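Local structure of takeout-like protein 1 (Epiphyas postvittana, 3E8W) at residues A[8-13]-A[76-81]; A[101-106]-A[176-181]. The protein probably binds and carries small hydrophobic ligands, and here holds a ubiquinone-8 molecule stretched out along its interior. All blocks are in the same frame, centred on the assembly; numbering follows the deposited sequence.

From the N terminus, the loop 8-13 leads into helix 13-29 and then into the antiparallel sheet, and interaction 1 closes a long loop of chain when the end of strand 54-77 comes back beside it at 76-81. Interaction 2 opens only after that, at the short strand 102-103, and closes at the end of helix 168-180 once the strands from 106-111 to 155-160 have been laid down. The two loops therefore follow one another, neither nested nor crossed. The centres of the two interactions lie about 44 Å apart on opposite sides of the chain's centre, yet both reach the same sheet. Ubiquinone-8 spans them, its quinone head beside interaction 1 and its tail end beside interaction 2.

Interaction 1 of 2, residues A[8-13]-A[76-81]; sequences CNLEDS and WDLKKK. With UQ8 (Ubiquinone-8), chain B.
Leu10 lies over the indole of Trp76, joining the N-terminal loop 8-13 to the end of strand 54-77 in the takeout/JHBP fold, in which a strongly curved antiparallel sheet wraps a long helix. The CD2 methyl of Leu10 stands 3.8 Å from the centroid of the six-membered ring of Trp76 and only 7° off its normal, a CH-pi contact, while CB of Leu10 packs near the CG end of the indole. The other methyl, CD1, turns to Leu78 and meets its CD2 at 3.3 Å, a tight contact, the two leucine side chains crossing at about a right angle. Trp76 carries CG anti to its own N (chi1 -157°), which brings the indole to Leu10, and chi2 of -57° turns its face to that residue and its edge to the quinone head: CZ3 of Trp76 comes within 3.4 Å of the methoxy oxygen O4 of ubiquinone-8, near the ring plane. Its NE1 bonds to Tyr129 OH, which should fix the ring's rotation. Replacing Trp76 with alanine would probably leave Leu10 CD2 without its aromatic platform, Tyr129 OH without this donor and a gap beside the methoxy group. Glu11 runs an extended chain obliquely past Leu78, its OE1 unusually near Leu78 CG, a short approach not to be read as a bond. The loop makes a type I turn, Asn9 to Asp12, and the Cys8-Cys15 disulfide pins it to helix 13-29. Between the backbones sits one water, donating to Leu10 O at 2.6 Å and accepting from Trp76 N at 3.0 Å.

Interaction 2 of 2, residues A[101-106]-A[176-181]; sequences GRILIL and TFLNQN. With UQ8 (Ubiquinone-8), chain B.
Phe177 reaches from the last turn of helix 168-180 into the turn of a two-residue beta hairpin between strands 102-103 and 106-111, where four residues gather round its ring. Its CG is anti to the backbone N (chi1 179°), which carries the phenyl to residues 103-106. Leu106 covers one face: the CD1 methyl makes a CH-pi contact 3.9 Å from the centroid of the Phe177 ring and 28° off its normal, and the two side chains lie alongside, pointing opposite ways. At the ring edge, in plane, Leu104 CB approaches Phe177 CZ at 4.0 Å. Ile105 holds CG1 between its backbone N and carbonyl carbon (chi1 66°), and that branch reaches the CZ end of the ring obliquely. The turn is type II', closed in both directions by backbone bonds between Ile103 and Leu106. Leu104, at its second position, has a positive phi. Next along the helix, Leu178 crosses Ile103 at about a right angle, its CD2 meeting Ile103 CG2 at 3.9 Å; Phe158 and Val185 also pack on Leu178, and its CD1 lies near the ubiquinone-8 tail. Asn181 holds the helix terminus: its ND2 donates to Phe177 O at 2.8 Å, almost in its own amide plane, and that oxygen also accepts from Asn181 N. Arg102 NH1 bonds to Leu104 O within the turn, more bent, the oxygen tilted out of the guanidinium plane. Hydrogen bonds stay within each segment or go to other parts of the fold; apolar packing joins the two, consistent with an apolar end to the site around the isoprenoid tail.

Interaction 1 of 2, residues A[8-13]-A[76-81]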
loop_
_atom_site.group_PDB
_atom_site.type_symbol
_atom_site.label_atom_id
_atom_site.label_comp_id
_atom_site.label_asym_id
_atom_site.label_seq_id
_atom_site.Cartn_x
_atom_site.Cartn_y
_atom_site.Cartn_z
ATOM N N CYS A 8 -1.979 2.964 -24.386
ATOM C CA CYS A 8 -2.794 4.168 -24.349
ATOM C C CYS A 8 -1.991 5.359 -24.758
ATOM O O CYS A 8 -0.773 5.362 -24.637
ATOM C CB CYS A 8 -3.255 4.449 -22.928
ATOM S SG CYS A 8 -4.312 3.204 -22.223
ATOM N N ASN A 9 -2.688 6.385 -25.220
ATOM C CA ASN A 9 -2.157 7.732 -25.131
ATOM C C ASN A 9 -2.250 8.058 -23.657
ATOM O O ASN A 9 -3.200 7.670 -22.991
ATOM C CB ASN A 9 -2.969 8.732 -25.958
ATOM C CG ASN A 9 -3.057 8.345 -27.415
ATOM O OD1 ASN A 9 -2.067 7.946 -28.025
ATOM N ND2 ASN A 9 -4.247 8.450 -27.978
ATOM N N LEU A 10 -1.258 8.773 -23.153
ATOM C CA LEU A 10 -1.113 8.989 -21.718
ATOM C C LEU A 10 -2.240 9.867 -21.154
ATOM O O LEU A 10 -2.700 9.653 -20.036
ATOM C CB LEU A 10 0.273 9.592 -21.422
ATOM C CG LEU A 10 1.513 8.787 -21.875
ATOM C CD1 LEU A 10 2.782 9.644 -21.724
ATOM C CD2 LEU A 10 1.658 7.440 -21.150
ATOM N N GLU A 11 -2.709 10.819 -21.955
ATOM C CA GLU A 11 -3.775 11.735 -21.520
ATOM C C GLU A 11 -5.221 11.221 -21.734
ATOM O O GLU A 11 -6.189 11.911 -21.406
ATOM C CB GLU A 11 -3.564 13.107 -22.165
ATOM C CG GLU A 11 -2.675 13.992 -21.305
ATOM C CD GLU A 11 -1.867 14.986 -22.103
ATOM O OE1 GLU A 11 -0.661 15.117 -21.789
ATOM O OE2 GLU A 11 -2.425 15.631 -23.027
ATOM N N ASP A 12 -5.354 10.008 -22.260
ATOM C CA ASP A 12 -6.642 9.321 -22.343
ATOM C C ASP A 12 -6.829 8.595 -21.018
ATOM O O ASP A 12 -6.361 7.473 -20.843
ATOM C CB ASP A 12 -6.623 8.346 -23.531
ATOM C CG ASP A 12 -7.898 7.538 -23.684
ATOM O OD1 ASP A 12 -8.894 7.709 -22.930
ATOM O OD2 ASP A 12 -7.889 6.705 -24.604
ATOM N N SER A 13 -7.522 9.237 -20.088
ATOM C CA SER A 13 -7.593 8.725 -18.727
ATOM C C SER A 13 -8.500 7.496 -18.570
ATOM O O SER A 13 -8.279 6.670 -17.683
ATOM C CB SER A 13 -7.943 9.851 -17.744
ATOM O OG SER A 13 -9.327 9.943 -17.533
ATOM N N TRP A 76 -2.942 11.625 -16.056
ATOM C CA TRP A 76 -1.571 11.874 -16.416
ATOM C C TRP A 76 -1.406 13.313 -16.941
ATOM O O TRP A 76 -2.016 13.687 -17.940
ATOM C CB TRP A 76 -1.194 10.848 -17.456
ATOM C CG TRP A 76 0.212 10.597 -17.567
ATOM C CD1 TRP A 76 1.188 11.511 -17.825
ATOM C CD2 TRP A 76 0.849 9.332 -17.485
ATOM N NE1 TRP A 76 2.410 10.888 -17.905
ATOM C CE2 TRP A 76 2.231 9.547 -17.696
ATOM C CE3 TRP A 76 0.396 8.041 -17.254
ATOM C CZ2 TRP A 76 3.160 8.516 -17.675
ATOM C CZ3 TRP A 76 1.329 7.014 -17.229
ATOM C CH2 TRP A 76 2.694 7.262 -17.434
ATOM N N ASP A 77 -0.614 14.120 -16.238
ATOM C CA ASP A 77 -0.350 15.506 -16.631
ATOM C C ASP A 77 1.038 15.615 -17.267
ATOM O O ASP A 77 2.028 15.809 -16.558
ATOM C CB ASP A 77 -0.449 16.430 -15.403
ATOM C CG ASP A 77 -0.107 17.893 -15.718
ATOM O OD1 ASP A 77 0.056 18.256 -16.909
ATOM O OD2 ASP A 77 0.008 18.687 -14.755
ATOM N N LEU A 78 1.108 15.509 -18.601
ATOM C CA LEU A 78 2.404 15.557 -19.320
ATOM C C LEU A 78 3.150 16.889 -19.150
ATOM O O LEU A 78 4.374 16.936 -19.289
ATOM C CB LEU A 78 2.254 15.238 -20.818
ATOM C CG LEU A 78 1.964 13.798 -21.297
ATOM C CD1 LEU A 78 2.027 13.741 -22.843
ATOM C CD2 LEU A 78 2.900 12.749 -20.690
ATOM N N LYS A 79 2.421 17.958 -18.845
ATOM C CA LYS A 79 3.048 19.236 -18.512
ATOM C C LYS A 79 3.878 19.076 -17.234
ATOM O O LYS A 79 5.106 19.009 -17.294
ATOM C CB LYS A 79 1.984 20.342 -18.369
ATOM C CG LYS A 79 2.522 21.742 -18.066
ATOM C CD LYS A 79 3.289 22.345 -19.235
ATOM C CE LYS A 79 3.909 23.688 -18.815
ATOM N NZ LYS A 79 4.867 24.229 -19.831
ATOM N N LYS A 80 3.220 18.966 -16.087
ATOM C CA LYS A 80 3.929 18.817 -14.820
ATOM C C LYS A 80 4.741 17.517 -14.676
ATOM O O LYS A 80 5.571 17.405 -13.786
ATOM C CB LYS A 80 2.937 18.900 -13.671
ATOM C CG LYS A 80 2.258 20.260 -13.521
ATOM C CD LYS A 80 1.356 20.303 -12.249
ATOM C CE LYS A 80 0.793 21.720 -12.015
ATOM N NZ LYS A 80 -0.716 21.751 -11.959
ATOM N N LYS A 81 4.503 16.539 -15.542
ATOM C CA LYS A 81 5.120 15.213 -15.423
ATOM C C LYS A 81 4.781 14.544 -14.080
ATOM O O LYS A 81 5.656 14.017 -13.390
ATOM C CB LYS A 81 6.635 15.271 -15.626
ATOM C CG LYS A 81 7.098 15.897 -16.941
ATOM C CD LYS A 81 8.460 16.550 -16.731
ATOM C CE LYS A 81 9.058 17.046 -18.026
ATOM N NZ LYS A 81 10.258 17.880 -17.720
HETATM C C45 UQ8 B . -2.057 -2.905 17.344
HETATM C C44 UQ8 B . -2.407 -1.692 18.224
HETATM C C46 UQ8 B . -3.009 -2.150 19.562
HETATM C C43 UQ8 B . -3.324 -0.674 17.519
HETATM C C42 UQ8 B . -3.314 -0.873 15.998
HETATM C C41 UQ8 B . -2.062 -0.261 15.407
HETATM C C39 UQ8 B . -2.118 -0.197 13.901
HETATM C C40 UQ8 B . -1.133 -1.091 13.149
HETATM C C38 UQ8 B . -3.023 0.652 13.252
HETATM C C37 UQ8 B . -3.160 0.827 11.864
HETATM C C36 UQ8 B . -4.627 0.881 11.395
HETATM C C34 UQ8 B . -4.824 1.272 9.907
HETATM C C35 UQ8 B . -5.996 1.920 9.561
HETATM C C33 UQ8 B . -3.908 0.988 8.895
HETATM C C32 UQ8 B . -4.071 1.347 7.548
HETATM C C31 UQ8 B . -3.135 0.581 6.594
HETATM C C29 UQ8 B . -3.153 1.136 5.161
HETATM C C30 UQ8 B . -3.649 2.571 4.949
HETATM C C28 UQ8 B . -2.710 0.349 4.080
HETATM C C27 UQ8 B . -2.652 0.682 2.718
HETATM C C26 UQ8 B . -1.381 0.175 1.976
HETATM C C24 UQ8 B . -1.489 0.329 0.443
HETATM C C25 UQ8 B . -2.600 -0.435 -0.267
HETATM C C23 UQ8 B . -0.603 1.139 -0.297
HETATM C C22 UQ8 B . -0.576 1.371 -1.685
HETATM C C21 UQ8 B . 0.786 1.913 -2.171
HETATM C C19 UQ8 B . 0.880 2.252 -3.684
HETATM C C20 UQ8 B . 2.329 2.525 -4.149
HETATM C C18 UQ8 B . 0.288 1.130 -4.538
HETATM C C17 UQ8 B . 0.298 1.462 -6.029
HETATM C C16 UQ8 B . -0.330 0.305 -6.804
HETATM C C14 UQ8 B . -0.431 0.616 -8.293
HETATM C C15 UQ8 B . -1.334 1.745 -8.788
HETATM C C13 UQ8 B . 0.317 -0.159 -9.169
HETATM C C12 UQ8 B . 0.382 -0.068 -10.557
HETATM C C11 UQ8 B . 0.743 -1.436 -11.146
HETATM C C9 UQ8 B . 0.592 -1.492 -12.667
HETATM C C10 UQ8 B . -0.599 -0.650 -13.128
HETATM C C8 UQ8 B . 1.903 -1.084 -13.361
HETATM C C7 UQ8 B . 1.977 0.426 -13.646
HETATM C C6 UQ8 B . 1.762 0.828 -15.124
HETATM C C1 UQ8 B . 1.199 -0.036 -16.074
HETATM C C1M UQ8 B . 0.811 -1.323 -15.740
HETATM C C2 UQ8 B . 1.015 0.356 -17.393
HETATM O O2 UQ8 B . 0.522 -0.436 -18.193
HETATM C C3 UQ8 B . 1.383 1.628 -17.815
HETATM O O3 UQ8 B . 1.187 2.004 -19.114
HETATM C C3M UQ8 B . -0.192 2.397 -19.271
HETATM C C4 UQ8 B . 1.944 2.515 -16.905
HETATM O O4 UQ8 B . 2.300 3.764 -17.323
HETATM C C4M UQ8 B . 3.350 3.718 -18.310
HETATM C C5 UQ8 B . 2.126 2.113 -15.576
HETATM O O5 UQ8 B . 2.621 2.913 -14.784
HETATM O O HOH W 1 -4.500 10.175 -18.181
#

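Interaction 2 of 2, residues A[101-106]-A[176-181]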
loop_
_atom_site.group_PDB
_atom_site.type_symbol
_atom_site.label_atom_id
_atom_site.label_comp_id
_atom_site.label_asym_id
_atom_site.label_seq_id
_atom_site.Cartn_x
_atom_site.Cartn_y
_atom_site.Cartn_z
ATOM N N GLY A 101 2.711 1.013 26.066
ATOM C CA GLY A 101 2.291 2.393 26.248
ATOM C C GLY A 101 0.782 2.461 26.411
ATOM O O GLY A 101 0.219 1.851 27.337
ATOM N N ARG A 102 0.125 3.196 25.518
ATOM C CA ARG A 102 -1.347 3.245 25.505
ATOM C C ARG A 102 -1.925 3.442 24.098
ATOM O O ARG A 102 -1.276 4.012 23.233
ATOM C CB ARG A 102 -1.827 4.399 26.381
ATOM C CG ARG A 102 -1.294 5.724 25.891
ATOM C CD ARG A 102 -1.652 6.800 26.836
ATOM N NE ARG A 102 -1.077 8.052 26.375
ATOM C CZ ARG A 102 -1.588 8.800 25.411
ATOM N NH1 ARG A 102 -2.707 8.431 24.796
ATOM N NH2 ARG A 102 -0.977 9.931 25.066
ATOM N N ILE A 103 -3.156 2.993 23.890
ATOM C CA ILE A 103 -3.957 3.475 22.758
ATOM C C ILE A 103 -5.036 4.388 23.305
ATOM O O ILE A 103 -5.959 3.931 24.006
ATOM C CB ILE A 103 -4.570 2.349 21.931
ATOM C CG1 ILE A 103 -3.489 1.335 21.591
ATOM C CG2 ILE A 103 -5.172 2.916 20.608
ATOM C CD1 ILE A 103 -3.934 0.336 20.599
ATOM N N LEU A 104 -4.863 5.690 23.034
ATOM C CA LEU A 104 -5.804 6.711 23.403
ATOM C C LEU A 104 -5.955 6.690 24.929
ATOM O O LEU A 104 -4.972 6.876 25.646
ATOM C CB LEU A 104 -7.129 6.525 22.622
ATOM C CG LEU A 104 -7.044 6.561 21.077
ATOM C CD1 LEU A 104 -8.424 6.391 20.402
ATOM C CD2 LEU A 104 -6.376 7.842 20.555
ATOM N N ILE A 105 -7.155 6.435 25.441
ATOM C CA ILE A 105 -7.418 6.532 26.879
ATOM C C ILE A 105 -7.159 5.207 27.664
ATOM O O ILE A 105 -7.399 5.155 28.883
ATOM C CB ILE A 105 -8.867 7.036 27.128
ATOM C CG1 ILE A 105 -9.905 6.016 26.652
ATOM C CG2 ILE A 105 -9.105 8.354 26.419
ATOM C CD1 ILE A 105 -11.188 6.046 27.476
ATOM N N LEU A 106 -6.675 4.162 26.973
ATOM C CA LEU A 106 -6.441 2.853 27.578
ATOM C C LEU A 106 -4.966 2.433 27.493
ATOM O O LEU A 106 -4.411 2.422 26.404
ATOM C CB LEU A 106 -7.283 1.776 26.864
ATOM C CG LEU A 106 -8.810 1.728 27.076
ATOM C CD1 LEU A 106 -9.397 0.540 26.273
ATOM C CD2 LEU A 106 -9.211 1.661 28.581
ATOM N N THR A 176 -12.821 -4.637 21.733
ATOM C CA THR A 176 -14.069 -3.866 21.588
ATOM C C THR A 176 -13.768 -2.378 21.367
ATOM O O THR A 176 -14.333 -1.760 20.478
ATOM C CB THR A 176 -14.978 -4.009 22.819
ATOM O OG1 THR A 176 -15.168 -5.406 23.132
ATOM C CG2 THR A 176 -16.319 -3.358 22.557
ATOM N N PHE A 177 -12.848 -1.834 22.161
ATOM C CA PHE A 177 -12.475 -0.428 22.107
ATOM C C PHE A 177 -11.923 -0.026 20.756
ATOM O O PHE A 177 -12.336 0.980 20.217
ATOM C CB PHE A 177 -11.465 -0.105 23.210
ATOM C CG PHE A 177 -11.012 1.328 23.215
ATOM C CD1 PHE A 177 -11.876 2.340 23.607
ATOM C CD2 PHE A 177 -9.717 1.667 22.840
ATOM C CE1 PHE A 177 -11.463 3.696 23.607
ATOM C CE2 PHE A 177 -9.295 2.999 22.845
ATOM C CZ PHE A 177 -10.176 4.019 23.231
ATOM N N LEU A 178 -11.019 -0.821 20.198
ATOM C CA LEU A 178 -10.445 -0.544 18.890
ATOM C C LEU A 178 -11.480 -0.573 17.763
ATOM O O LEU A 178 -11.497 0.308 16.889
ATOM C CB LEU A 178 -9.332 -1.544 18.575
ATOM C CG LEU A 178 -8.075 -1.431 19.453
ATOM C CD1 LEU A 178 -7.113 -2.522 19.050
ATOM C CD2 LEU A 178 -7.419 -0.050 19.377
ATOM N N ASN A 179 -12.334 -1.586 17.762
ATOM C CA ASN A 179 -13.356 -1.690 16.741
ATOM C C ASN A 179 -14.397 -0.546 16.840
ATOM O O ASN A 179 -14.811 -0.014 15.808
ATOM C CB ASN A 179 -13.989 -3.084 16.746
ATOM C CG ASN A 179 -12.980 -4.179 16.401
ATOM O OD1 ASN A 179 -12.104 -3.989 15.569
ATOM N ND2 ASN A 179 -13.088 -5.317 17.060
ATOM N N GLN A 180 -14.778 -0.125 18.046
ATOM C CA GLN A 180 -15.730 0.976 18.160
ATOM C C GLN A 180 -15.115 2.278 17.634
ATOM O O GLN A 180 -15.778 3.029 16.936
ATOM C CB GLN A 180 -16.206 1.189 19.611
ATOM C CG GLN A 180 -17.130 0.117 20.218
ATOM C CD GLN A 180 -17.425 0.418 21.723
ATOM O OE1 GLN A 180 -16.822 1.346 22.319
ATOM N NE2 GLN A 180 -18.363 -0.352 22.334
ATOM N N ASN A 181 -13.863 2.559 17.980
ATOM C CA ASN A 181 -13.193 3.767 17.489
ATOM C C ASN A 181 -12.237 3.482 16.323
ATOM O O ASN A 181 -11.155 4.047 16.284
ATOM C CB ASN A 181 -12.448 4.508 18.627
ATOM C CG ASN A 181 -13.285 4.636 19.884
ATOM O OD1 ASN A 181 -13.931 5.667 20.118
ATOM N ND2 ASN A 181 -13.299 3.579 20.703
HETATM C C45 UQ8 B . -2.057 -2.905 17.344
HETATM C C44 UQ8 B . -2.407 -1.692 18.224
HETATM C C46 UQ8 B . -3.009 -2.150 19.562
HETATM C C43 UQ8 B . -3.324 -0.674 17.519
HETATM C C42 UQ8 B . -3.314 -0.873 15.998
HETATM C C41 UQ8 B . -2.062 -0.261 15.407
HETATM C C39 UQ8 B . -2.118 -0.197 13.901
HETATM C C40 UQ8 B . -1.133 -1.091 13.149
HETATM C C38 UQ8 B . -3.023 0.652 13.252
HETATM C C37 UQ8 B . -3.160 0.827 11.864
HETATM C C36 UQ8 B . -4.627 0.881 11.395
HETATM C C34 UQ8 B . -4.824 1.272 9.907
HETATM C C35 UQ8 B . -5.996 1.920 9.561
HETATM C C33 UQ8 B . -3.908 0.988 8.895
HETATM C C32 UQ8 B . -4.071 1.347 7.548
HETATM C C31 UQ8 B . -3.135 0.581 6.594
HETATM C C29 UQ8 B . -3.153 1.136 5.161
HETATM C C30 UQ8 B . -3.649 2.571 4.949
HETATM C C28 UQ8 B . -2.710 0.349 4.080
HETATM C C27 UQ8 B . -2.652 0.682 2.718
HETATM C C26 UQ8 B . -1.381 0.175 1.976
HETATM C C24 UQ8 B . -1.489 0.329 0.443
HETATM C C25 UQ8 B . -2.600 -0.435 -0.267
HETATM C C23 UQ8 B . -0.603 1.139 -0.297
HETATM C C22 UQ8 B . -0.576 1.371 -1.685
HETATM C C21 UQ8 B . 0.786 1.913 -2.171
HETATM C C19 UQ8 B . 0.880 2.252 -3.684
HETATM C C20 UQ8 B . 2.329 2.525 -4.149
HETATM C C18 UQ8 B . 0.288 1.130 -4.538
HETATM C C17 UQ8 B . 0.298 1.462 -6.029
HETATM C C16 UQ8 B . -0.330 0.305 -6.804
HETATM C C14 UQ8 B . -0.431 0.616 -8.293
HETATM C C15 UQ8 B . -1.334 1.745 -8.788
HETATM C C13 UQ8 B . 0.317 -0.159 -9.169
HETATM C C12 UQ8 B . 0.382 -0.068 -10.557
HETATM C C11 UQ8 B . 0.743 -1.436 -11.146
HETATM C C9 UQ8 B . 0.592 -1.492 -12.667
HETATM C C10 UQ8 B . -0.599 -0.650 -13.128
HETATM C C8 UQ8 B . 1.903 -1.084 -13.361
HETATM C C7 UQ8 B . 1.977 0.426 -13.646
HETATM C C6 UQ8 B . 1.762 0.828 -15.124
HETATM C C1 UQ8 B . 1.199 -0.036 -16.074
HETATM C C1M UQ8 B . 0.811 -1.323 -15.740
HETATM C C2 UQ8 B . 1.015 0.356 -17.393
HETATM O O2 UQ8 B . 0.522 -0.436 -18.193
HETATM C C3 UQ8 B . 1.383 1.628 -17.815
HETATM O O3 UQ8 B . 1.187 2.004 -19.114
HETATM C C3M UQ8 B . -0.192 2.397 -19.271
HETATM C C4 UQ8 B . 1.944 2.515 -16.905
HETATM O O4 UQ8 B . 2.300 3.764 -17.323
HETATM C C4M UQ8 B . 3.350 3.718 -18.310
HETATM C C5 UQ8 B . 2.126 2.113 -15.576
HETATM O O5 UQ8 B . 2.621 2.913 -14.784
#